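Local coordinates for protein LC-Est1C (Uncultured organism, PDB 3WYD) that is probably a carboxylesterase, the C-terminal alpha/beta-hydrolase domain of a metagenome-derived enzyme that hydrolyses carboxylic ester bonds, at residues P28-Y31 / A36-L39; A61-A66 / Y71-P76; G122-A127 / I155-V160. All coordinates share one frame; numbering follows the deposited sequence.

Interaction 1. Residues P28-Y31 / A36-L39; sequences PTTY and AFPL
A 3.2 Å backbone bond from Tyr31 N to Pro28 O closes a type I beta turn, and three residues of that turn, Pro28, Thr30 and Tyr31, gather round the ring of Phe37. Tyr31 comes over one face. Its CG lies anti to the backbone N (chi1 179°), which directs one edge of its ring at the Phe37 face: CD1 is 3.6 Å from Phe37 CG, offset toward the rim. The pair is T-shaped, with planes at 88° and ring centroids 5.1 Å apart. Tyr31 CB adds a CH-pi contact, 4.0 Å from the Phe37 centroid and over the same face. The turn belongs to the loop that leads from strand 23-26, the antiparallel edge strand of the alpha/beta-hydrolase sheet, to strand 37-43; these strands are not neighbours, because 72-76 runs between them, and Ile72 of that strand packs on Pro28, Tyr31 and Phe37 alike. The rim of the Phe37 ring is met by two further groups. Thr30 OG1 lies in the ring plane, 3.7 Å from Phe37 CZ, while Pro28 CG approaches the same edge at 4.0 Å from Phe37 CE2. No hydrogen bond joins 28-31 to 36-39. The phenol OH of Tyr31 is hydrogen-bonded to the backbone N of Lys105.

Interaction 2. Residues A61-A66 / Y71-P76; sequences AFMIEA and YIVACP
One hydrogen bond joins helix 57-69 to Tyr71, just ahead of strand 72-76: Tyr71 N donates to Ala66 O at 2.9 Å, with an N-H...O angle of 158°. Tyr71 O, buried here, has no polar partner in the model. The remaining contacts are apolar, and Val73 is in most of them. With CG1 anti to the backbone N (chi1 -177°), its CG2 stands beside that N and faces Ala66, while CG1 is set toward Phe62 and Met63. CG2 meets Ala66 CB at 3.4 Å, tighter than usual for two carbons, and CG1 lies 3.8 Å from Phe62 CE2, approaching that ring obliquely. Beside them, the CB atoms of Ala66 and Tyr71 are 4.1 Å apart. The Met63 methyl completes the set: the side chain, bent at chi2, brings CE 3.9 Å from Cys75 SG and 4.0 Å from Val73 CG1. The helix and strand run nearly antiparallel, at 150° between the short segments, as in a beta-alpha-beta crossover, here returning the chain to the sheet beside strand 37-43. Around the contact, Phe209 meets the rings of both Phe62 and Tyr71, and the Tyr71 OH bonds to Asp213. Helix and strand are thus held mainly by close, non-directional packing of apolar side chains, aromatic and sulfur-containing ones among them, with a single backbone bond fixing their junction.

Interaction 3. Residues G122-A127 / I155-V160; sequences GTWSIA and IPQLVV
Gln157 turns its CG anti to its carbonyl carbon and runs extended beyond it (chi2 164°), which carries the amide away from the strand to the indole edge of Trp124, whose own ring end reaches back toward the strand from helix 118-129. There Trp124 NE1 donates to Gln157 OE1 at 2.8 Å. The bond is almost straight, with an N-H...O angle of 175°, and the oxygen sits in the indole plane. Seen from the amide it is less regular: NE1 lies above the carbonyl plane, 38° out of it, and ring and amide are turned nearly perpendicular. The other end of the amide is held as well, since Gln157 NE2 gives a 3.0 Å hydrogen bond to Ile155 O, in the plane of both groups. These two bonds fix which way the amide is rotated and supply polar partners inside a buried contact. Farther along the indole, the six-membered ring meets Val159: CZ2 is 3.6 Å from Val159 CG2, and CH2 is 3.8 Å from Val159 CG1. Met176 of helix 171-181 also packs on Trp124, and Val177 of that helix on Val159. Helix 118-129 follows the presumed nucleophile elbow, and its Trp124 reaches past strand 136-140 to strand 157-162, the helix-on-parallel-sheet packing typical of the alpha/beta-hydrolase fold.

How the interactions relate
All three contacts reach the same sheet, but at different places. Interactions 1 and 2 adjoin, their centres 10 Å apart: they lie on neighbouring strands, 37-43 and 72-76, joined by a probable hydrogen bond of 3.1 Å from Ile72 N to Pro38 O. Interaction 3 touches neither; its centre is about 17 Å from that of interaction 2 and 22 Å from that of interaction 1. Interaction 1 is partly exposed and rests on an edge-to-face aromatic pair between a loop and a strand. Interaction 2 is a buried helix-strand contact, mostly apolar, round one valine. Interaction 3, nearest the centre of the chain, is also buried, yet its principal link is a side-chain hydrogen bond.

Interaction 1. Residues P28-Y31 / A36-L39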
loop_
_atom_site.group_PDB
_atom_site.type_symbol
_atom_site.label_atom_id
_atom_site.label_comp_id
_atom_site.label_asym_id
_atom_site.label_seq_id
_atom_site.Cartn_x
_atom_site.Cartn_y
_atom_site.Cartn_z
ATOM N N PRO A 28 3.339 -19.694 21.359
ATOM C CA PRO A 28 3.546 -21.147 21.254
ATOM C C PRO A 28 3.148 -21.891 22.509
ATOM O O PRO A 28 3.158 -21.328 23.600
ATOM C CB PRO A 28 5.051 -21.301 21.046
ATOM C CG PRO A 28 5.473 -19.993 20.483
ATOM C CD PRO A 28 4.580 -18.959 21.061
ATOM N N THR A 29 2.731 -23.133 22.317
ATOM C CA THR A 29 2.336 -23.958 23.450
ATOM C C THR A 29 3.471 -24.118 24.454
ATOM O O THR A 29 3.219 -24.439 25.611
ATOM C CB THR A 29 1.871 -25.361 22.992
ATOM O OG1 THR A 29 2.951 -26.039 22.353
ATOM C CG2 THR A 29 0.688 -25.265 22.054
ATOM N N THR A 30 4.709 -23.989 23.986
ATOM C CA THR A 30 5.921 -24.194 24.793
ATOM C C THR A 30 6.302 -22.990 25.685
ATOM O O THR A 30 7.208 -23.094 26.538
ATOM C CB THR A 30 7.123 -24.513 23.885
ATOM O OG1 THR A 30 7.175 -23.551 22.825
ATOM C CG2 THR A 30 7.025 -25.899 23.292
ATOM N N TYR A 31 5.684 -21.834 25.439
ATOM C CA TYR A 31 5.933 -20.640 26.249
ATOM C C TYR A 31 5.258 -20.757 27.617
ATOM O O TYR A 31 4.060 -21.014 27.711
ATOM C CB TYR A 31 5.475 -19.357 25.526
ATOM C CG TYR A 31 5.681 -18.089 26.340
ATOM C CD1 TYR A 31 6.893 -17.388 26.296
ATOM C CD2 TYR A 31 4.673 -17.590 27.149
ATOM C CE1 TYR A 31 7.085 -16.259 27.060
ATOM C CE2 TYR A 31 4.836 -16.426 27.892
ATOM C CZ TYR A 31 6.058 -15.754 27.840
ATOM O OH TYR A 31 6.214 -14.630 28.613
ATOM N N ALA A 36 12.859 -16.310 28.058
ATOM C CA ALA A 36 12.695 -15.374 26.959
ATOM C C ALA A 36 12.515 -16.112 25.633
ATOM O O ALA A 36 13.228 -17.068 25.309
ATOM C CB ALA A 36 13.902 -14.427 26.903
ATOM N N PHE A 37 11.564 -15.603 24.839
ATOM C CA PHE A 37 11.239 -16.132 23.524
ATOM C C PHE A 37 11.559 -15.093 22.436
ATOM O O PHE A 37 11.482 -13.864 22.690
ATOM C CB PHE A 37 9.743 -16.494 23.456
ATOM C CG PHE A 37 9.440 -17.946 23.780
ATOM C CD1 PHE A 37 10.026 -18.573 24.866
ATOM C CD2 PHE A 37 8.609 -18.686 22.965
ATOM C CE1 PHE A 37 9.807 -19.926 25.117
ATOM C CE2 PHE A 37 8.417 -20.060 23.186
ATOM C CZ PHE A 37 8.990 -20.662 24.292
ATOM N N PRO A 38 11.831 -15.586 21.216
ATOM C CA PRO A 38 11.922 -14.676 20.059
ATOM C C PRO A 38 10.543 -14.205 19.620
ATOM O O PRO A 38 9.533 -14.836 19.924
ATOM C CB PRO A 38 12.527 -15.550 18.973
ATOM C CG PRO A 38 11.877 -16.930 19.273
ATOM C CD PRO A 38 11.885 -16.993 20.808
ATOM N N LEU A 39 10.517 -13.036 18.995
ATOM C CA LEU A 39 9.300 -12.402 18.607
ATOM C C LEU A 39 9.395 -12.114 17.118
ATOM O O LEU A 39 10.383 -11.516 16.664
ATOM C CB LEU A 39 9.157 -11.091 19.357
ATOM C CG LEU A 39 8.042 -10.112 18.986
ATOM C CD1 LEU A 39 6.639 -10.802 19.060
ATOM C CD2 LEU A 39 8.099 -8.855 19.850
#

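Interaction 2. Residues A61-A66 / Y71-P76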
loop_
_atom_site.group_PDB
_atom_site.type_symbol
_atom_site.label_atom_id
_atom_site.label_comp_id
_atom_site.label_asym_id
_atom_site.label_seq_id
_atom_site.Cartn_x
_atom_site.Cartn_y
_atom_site.Cartn_z
ATOM N N ALA A 61 -0.547 -21.076 7.715
ATOM C CA ALA A 61 0.734 -21.772 7.656
ATOM C C ALA A 61 1.811 -21.071 8.498
ATOM O O ALA A 61 2.757 -21.695 8.966
ATOM C CB ALA A 61 1.247 -21.872 6.202
ATOM N N PHE A 62 1.752 -19.759 8.512
ATOM C CA PHE A 62 2.766 -19.014 9.255
ATOM C C PHE A 62 2.843 -19.450 10.720
ATOM O O PHE A 62 3.930 -19.536 11.302
ATOM C CB PHE A 62 2.446 -17.519 9.133
ATOM C CG PHE A 62 3.607 -16.620 9.471
ATOM C CD1 PHE A 62 4.489 -16.203 8.482
ATOM C CD2 PHE A 62 3.799 -16.170 10.779
ATOM C CE1 PHE A 62 5.571 -15.351 8.808
ATOM C CE2 PHE A 62 4.885 -15.341 11.115
ATOM C CZ PHE A 62 5.718 -14.859 10.121
ATOM N N MET A 63 1.694 -19.730 11.312
ATOM C CA MET A 63 1.656 -20.035 12.732
ATOM C C MET A 63 2.066 -21.460 13.058
ATOM O O MET A 63 2.506 -21.709 14.157
ATOM C CB MET A 63 0.271 -19.723 13.312
ATOM C CG MET A 63 -0.237 -18.355 12.978
ATOM S SD MET A 63 0.877 -17.024 13.562
ATOM C CE MET A 63 0.202 -15.615 12.667
ATOM N N ILE A 64 1.964 -22.372 12.086
ATOM C CA ILE A 64 2.599 -23.698 12.177
ATOM C C ILE A 64 4.109 -23.566 12.357
ATOM O O ILE A 64 4.686 -24.185 13.260
ATOM C CB ILE A 64 2.265 -24.545 10.944
ATOM C CG1 ILE A 64 0.750 -24.694 10.843
ATOM C CG2 ILE A 64 2.934 -25.928 11.036
ATOM C CD1 ILE A 64 0.311 -25.415 9.578
ATOM N N GLU A 65 4.751 -22.706 11.557
ATOM C CA GLU A 65 6.179 -22.511 11.751
ATOM C C GLU A 65 6.437 -21.934 13.167
ATOM O O GLU A 65 7.392 -22.338 13.828
ATOM C CB GLU A 65 6.788 -21.579 10.687
ATOM C CG GLU A 65 6.704 -22.088 9.246
ATOM C CD GLU A 65 7.688 -23.203 8.924
ATOM O OE1 GLU A 65 8.430 -23.634 9.829
ATOM O OE2 GLU A 65 7.754 -23.626 7.746
ATOM N N ALA A 66 5.699 -20.896 13.565
ATOM C CA ALA A 66 5.917 -20.256 14.882
ATOM C C ALA A 66 5.789 -21.263 16.026
ATOM O O ALA A 66 6.550 -21.219 16.965
ATOM C CB ALA A 66 4.941 -19.105 15.112
ATOM N N TYR A 71 8.279 -19.298 18.281
ATOM C CA TYR A 71 8.215 -17.840 18.198
ATOM C C TYR A 71 6.882 -17.328 18.670
ATOM O O TYR A 71 5.850 -17.880 18.249
ATOM C CB TYR A 71 8.326 -17.392 16.722
ATOM C CG TYR A 71 9.696 -17.533 16.113
ATOM C CD1 TYR A 71 10.207 -18.776 15.704
ATOM C CD2 TYR A 71 10.541 -16.425 16.058
ATOM C CE1 TYR A 71 11.501 -18.886 15.189
ATOM C CE2 TYR A 71 11.820 -16.526 15.560
ATOM C CZ TYR A 71 12.307 -17.727 15.112
ATOM O OH TYR A 71 13.556 -17.828 14.560
ATOM N N ILE A 72 6.869 -16.244 19.444
ATOM C CA ILE A 72 5.674 -15.436 19.629
ATOM C C ILE A 72 5.537 -14.578 18.367
ATOM O O ILE A 72 6.569 -14.164 17.823
ATOM C CB ILE A 72 5.792 -14.524 20.866
ATOM C CG1 ILE A 72 5.768 -15.424 22.106
ATOM C CG2 ILE A 72 4.686 -13.537 20.929
ATOM C CD1 ILE A 72 6.062 -14.693 23.398
ATOM N N VAL A 73 4.330 -14.495 17.789
ATOM C CA VAL A 73 4.099 -13.663 16.578
ATOM C C VAL A 73 3.103 -12.572 16.929
ATOM O O VAL A 73 2.053 -12.850 17.524
ATOM C CB VAL A 73 3.511 -14.499 15.412
ATOM C CG1 VAL A 73 3.353 -13.614 14.146
ATOM C CG2 VAL A 73 4.393 -15.725 15.116
ATOM N N ALA A 74 3.396 -11.328 16.570
ATOM C CA ALA A 74 2.410 -10.260 16.637
ATOM C C ALA A 74 2.102 -9.722 15.265
ATOM O O ALA A 74 3.020 -9.421 14.478
ATOM C CB ALA A 74 2.892 -9.096 17.573
ATOM N N CYS A 75 0.824 -9.555 14.988
ATOM C CA CYS A 75 0.360 -9.070 13.671
ATOM C C CYS A 75 -0.413 -7.787 13.856
ATOM O O CYS A 75 -1.609 -7.825 14.241
ATOM C CB CYS A 75 -0.561 -10.135 13.076
ATOM S SG CYS A 75 0.306 -11.686 12.775
ATOM N N PRO A 76 0.256 -6.627 13.749
ATOM C CA PRO A 76 -0.449 -5.344 13.877
ATOM C C PRO A 76 -1.485 -5.098 12.757
ATOM O O PRO A 76 -1.382 -5.621 11.635
ATOM C CB PRO A 76 0.653 -4.299 13.737
ATOM C CG PRO A 76 1.921 -5.019 13.868
ATOM C CD PRO A 76 1.704 -6.470 13.527
#

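Interaction 3. Residues G122-A127 / I155-V160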
loop_
_atom_site.group_PDB
_atom_site.type_symbol
_atom_site.label_atom_id
_atom_site.label_comp_id
_atom_site.label_asym_id
_atom_site.label_seq_id
_atom_site.Cartn_x
_atom_site.Cartn_y
_atom_site.Cartn_z
ATOM N N GLY A 122 6.678 -1.895 4.581
ATOM C CA GLY A 122 6.718 -1.559 5.990
ATOM C C GLY A 122 7.891 -2.153 6.723
ATOM O O GLY A 122 8.465 -1.531 7.611
ATOM N N THR A 123 8.225 -3.400 6.394
ATOM C CA THR A 123 9.390 -4.033 7.032
ATOM C C THR A 123 10.643 -3.177 6.850
ATOM O O THR A 123 11.391 -2.942 7.804
ATOM C CB THR A 123 9.628 -5.447 6.463
ATOM O OG1 THR A 123 8.537 -6.297 6.826
ATOM C CG2 THR A 123 10.888 -6.107 7.008
ATOM N N TRP A 124 10.899 -2.766 5.621
ATOM C CA TRP A 124 12.074 -1.920 5.404
ATOM C C TRP A 124 11.940 -0.537 6.021
ATOM O O TRP A 124 12.911 -0.049 6.618
ATOM C CB TRP A 124 12.358 -1.767 3.908
ATOM C CG TRP A 124 13.378 -2.789 3.374
ATOM C CD1 TRP A 124 14.553 -3.142 3.967
ATOM C CD2 TRP A 124 13.290 -3.556 2.160
ATOM N NE1 TRP A 124 15.216 -4.066 3.186
ATOM C CE2 TRP A 124 14.505 -4.269 2.026
ATOM C CE3 TRP A 124 12.350 -3.610 1.119
ATOM C CZ2 TRP A 124 14.797 -5.056 0.882
ATOM C CZ3 TRP A 124 12.596 -4.432 0.000
ATOM C CH2 TRP A 124 13.819 -5.173 -0.080
ATOM N N SER A 125 10.805 0.117 5.818
ATOM C CA SER A 125 10.731 1.519 6.287
ATOM C C SER A 125 10.761 1.623 7.800
ATOM O O SER A 125 11.420 2.533 8.366
ATOM C CB SER A 125 9.537 2.251 5.696
ATOM O OG SER A 125 8.338 1.674 6.100
ATOM N N ILE A 126 10.084 0.713 8.492
ATOM C CA ILE A 126 10.114 0.739 9.953
ATOM C C ILE A 126 11.500 0.461 10.492
ATOM O O ILE A 126 11.962 1.098 11.417
ATOM C CB ILE A 126 9.044 -0.176 10.539
ATOM C CG1 ILE A 126 7.669 0.347 10.134
ATOM C CG2 ILE A 126 9.243 -0.403 12.070
ATOM C CD1 ILE A 126 6.568 -0.719 10.514
ATOM N N ALA A 127 12.177 -0.541 9.936
ATOM C CA ALA A 127 13.514 -0.858 10.376
ATOM C C ALA A 127 14.467 0.324 10.125
ATOM O O ALA A 127 15.344 0.600 10.933
ATOM C CB ALA A 127 14.008 -2.129 9.660
ATOM N N ILE A 155 21.908 -5.273 9.721
ATOM C CA ILE A 155 20.771 -6.185 9.934
ATOM C C ILE A 155 20.684 -7.184 8.779
ATOM O O ILE A 155 20.460 -6.776 7.638
ATOM C CB ILE A 155 19.446 -5.405 10.014
ATOM C CG1 ILE A 155 19.570 -4.294 11.091
ATOM C CG2 ILE A 155 18.278 -6.364 10.338
ATOM C CD1 ILE A 155 18.324 -3.432 11.168
ATOM N N PRO A 156 20.867 -8.478 9.064
ATOM C CA PRO A 156 20.797 -9.469 7.960
ATOM C C PRO A 156 19.370 -9.542 7.396
ATOM O O PRO A 156 18.386 -9.586 8.163
ATOM C CB PRO A 156 21.175 -10.794 8.632
ATOM C CG PRO A 156 21.943 -10.391 9.853
ATOM C CD PRO A 156 21.311 -9.059 10.328
ATOM N N GLN A 157 19.278 -9.582 6.071
ATOM C CA GLN A 157 18.003 -9.457 5.412
ATOM C C GLN A 157 17.815 -10.616 4.445
ATOM O O GLN A 157 18.723 -10.942 3.663
ATOM C CB GLN A 157 17.967 -8.144 4.645
ATOM C CG GLN A 157 17.885 -6.950 5.628
ATOM C CD GLN A 157 18.237 -5.621 4.984
ATOM O OE1 GLN A 157 17.654 -5.237 3.979
ATOM N NE2 GLN A 157 19.301 -4.983 5.483
ATOM N N LEU A 158 16.634 -11.225 4.467
ATOM C CA LEU A 158 16.163 -12.127 3.440
ATOM C C LEU A 158 15.095 -11.435 2.619
ATOM O O LEU A 158 14.097 -10.972 3.187
ATOM C CB LEU A 158 15.533 -13.355 4.125
ATOM C CG LEU A 158 14.879 -14.324 3.124
ATOM C CD1 LEU A 158 15.987 -15.098 2.388
ATOM C CD2 LEU A 158 13.987 -15.319 3.816
ATOM N N VAL A 159 15.340 -11.283 1.328
ATOM C CA VAL A 159 14.445 -10.551 0.455
ATOM C C VAL A 159 13.822 -11.545 -0.517
ATOM O O VAL A 159 14.528 -12.333 -1.090
ATOM C CB VAL A 159 15.195 -9.485 -0.342
ATOM C CG1 VAL A 159 14.234 -8.713 -1.275
ATOM C CG2 VAL A 159 15.883 -8.487 0.629
ATOM N N VAL A 160 12.493 -11.498 -0.673
ATOM C CA VAL A 160 11.781 -12.420 -1.597
ATOM C C VAL A 160 10.969 -11.616 -2.578
ATOM O O VAL A 160 10.308 -10.636 -2.187
ATOM C CB VAL A 160 10.852 -13.332 -0.823
ATOM C CG1 VAL A 160 10.044 -14.214 -1.774
ATOM C CG2 VAL A 160 11.618 -14.181 0.171
#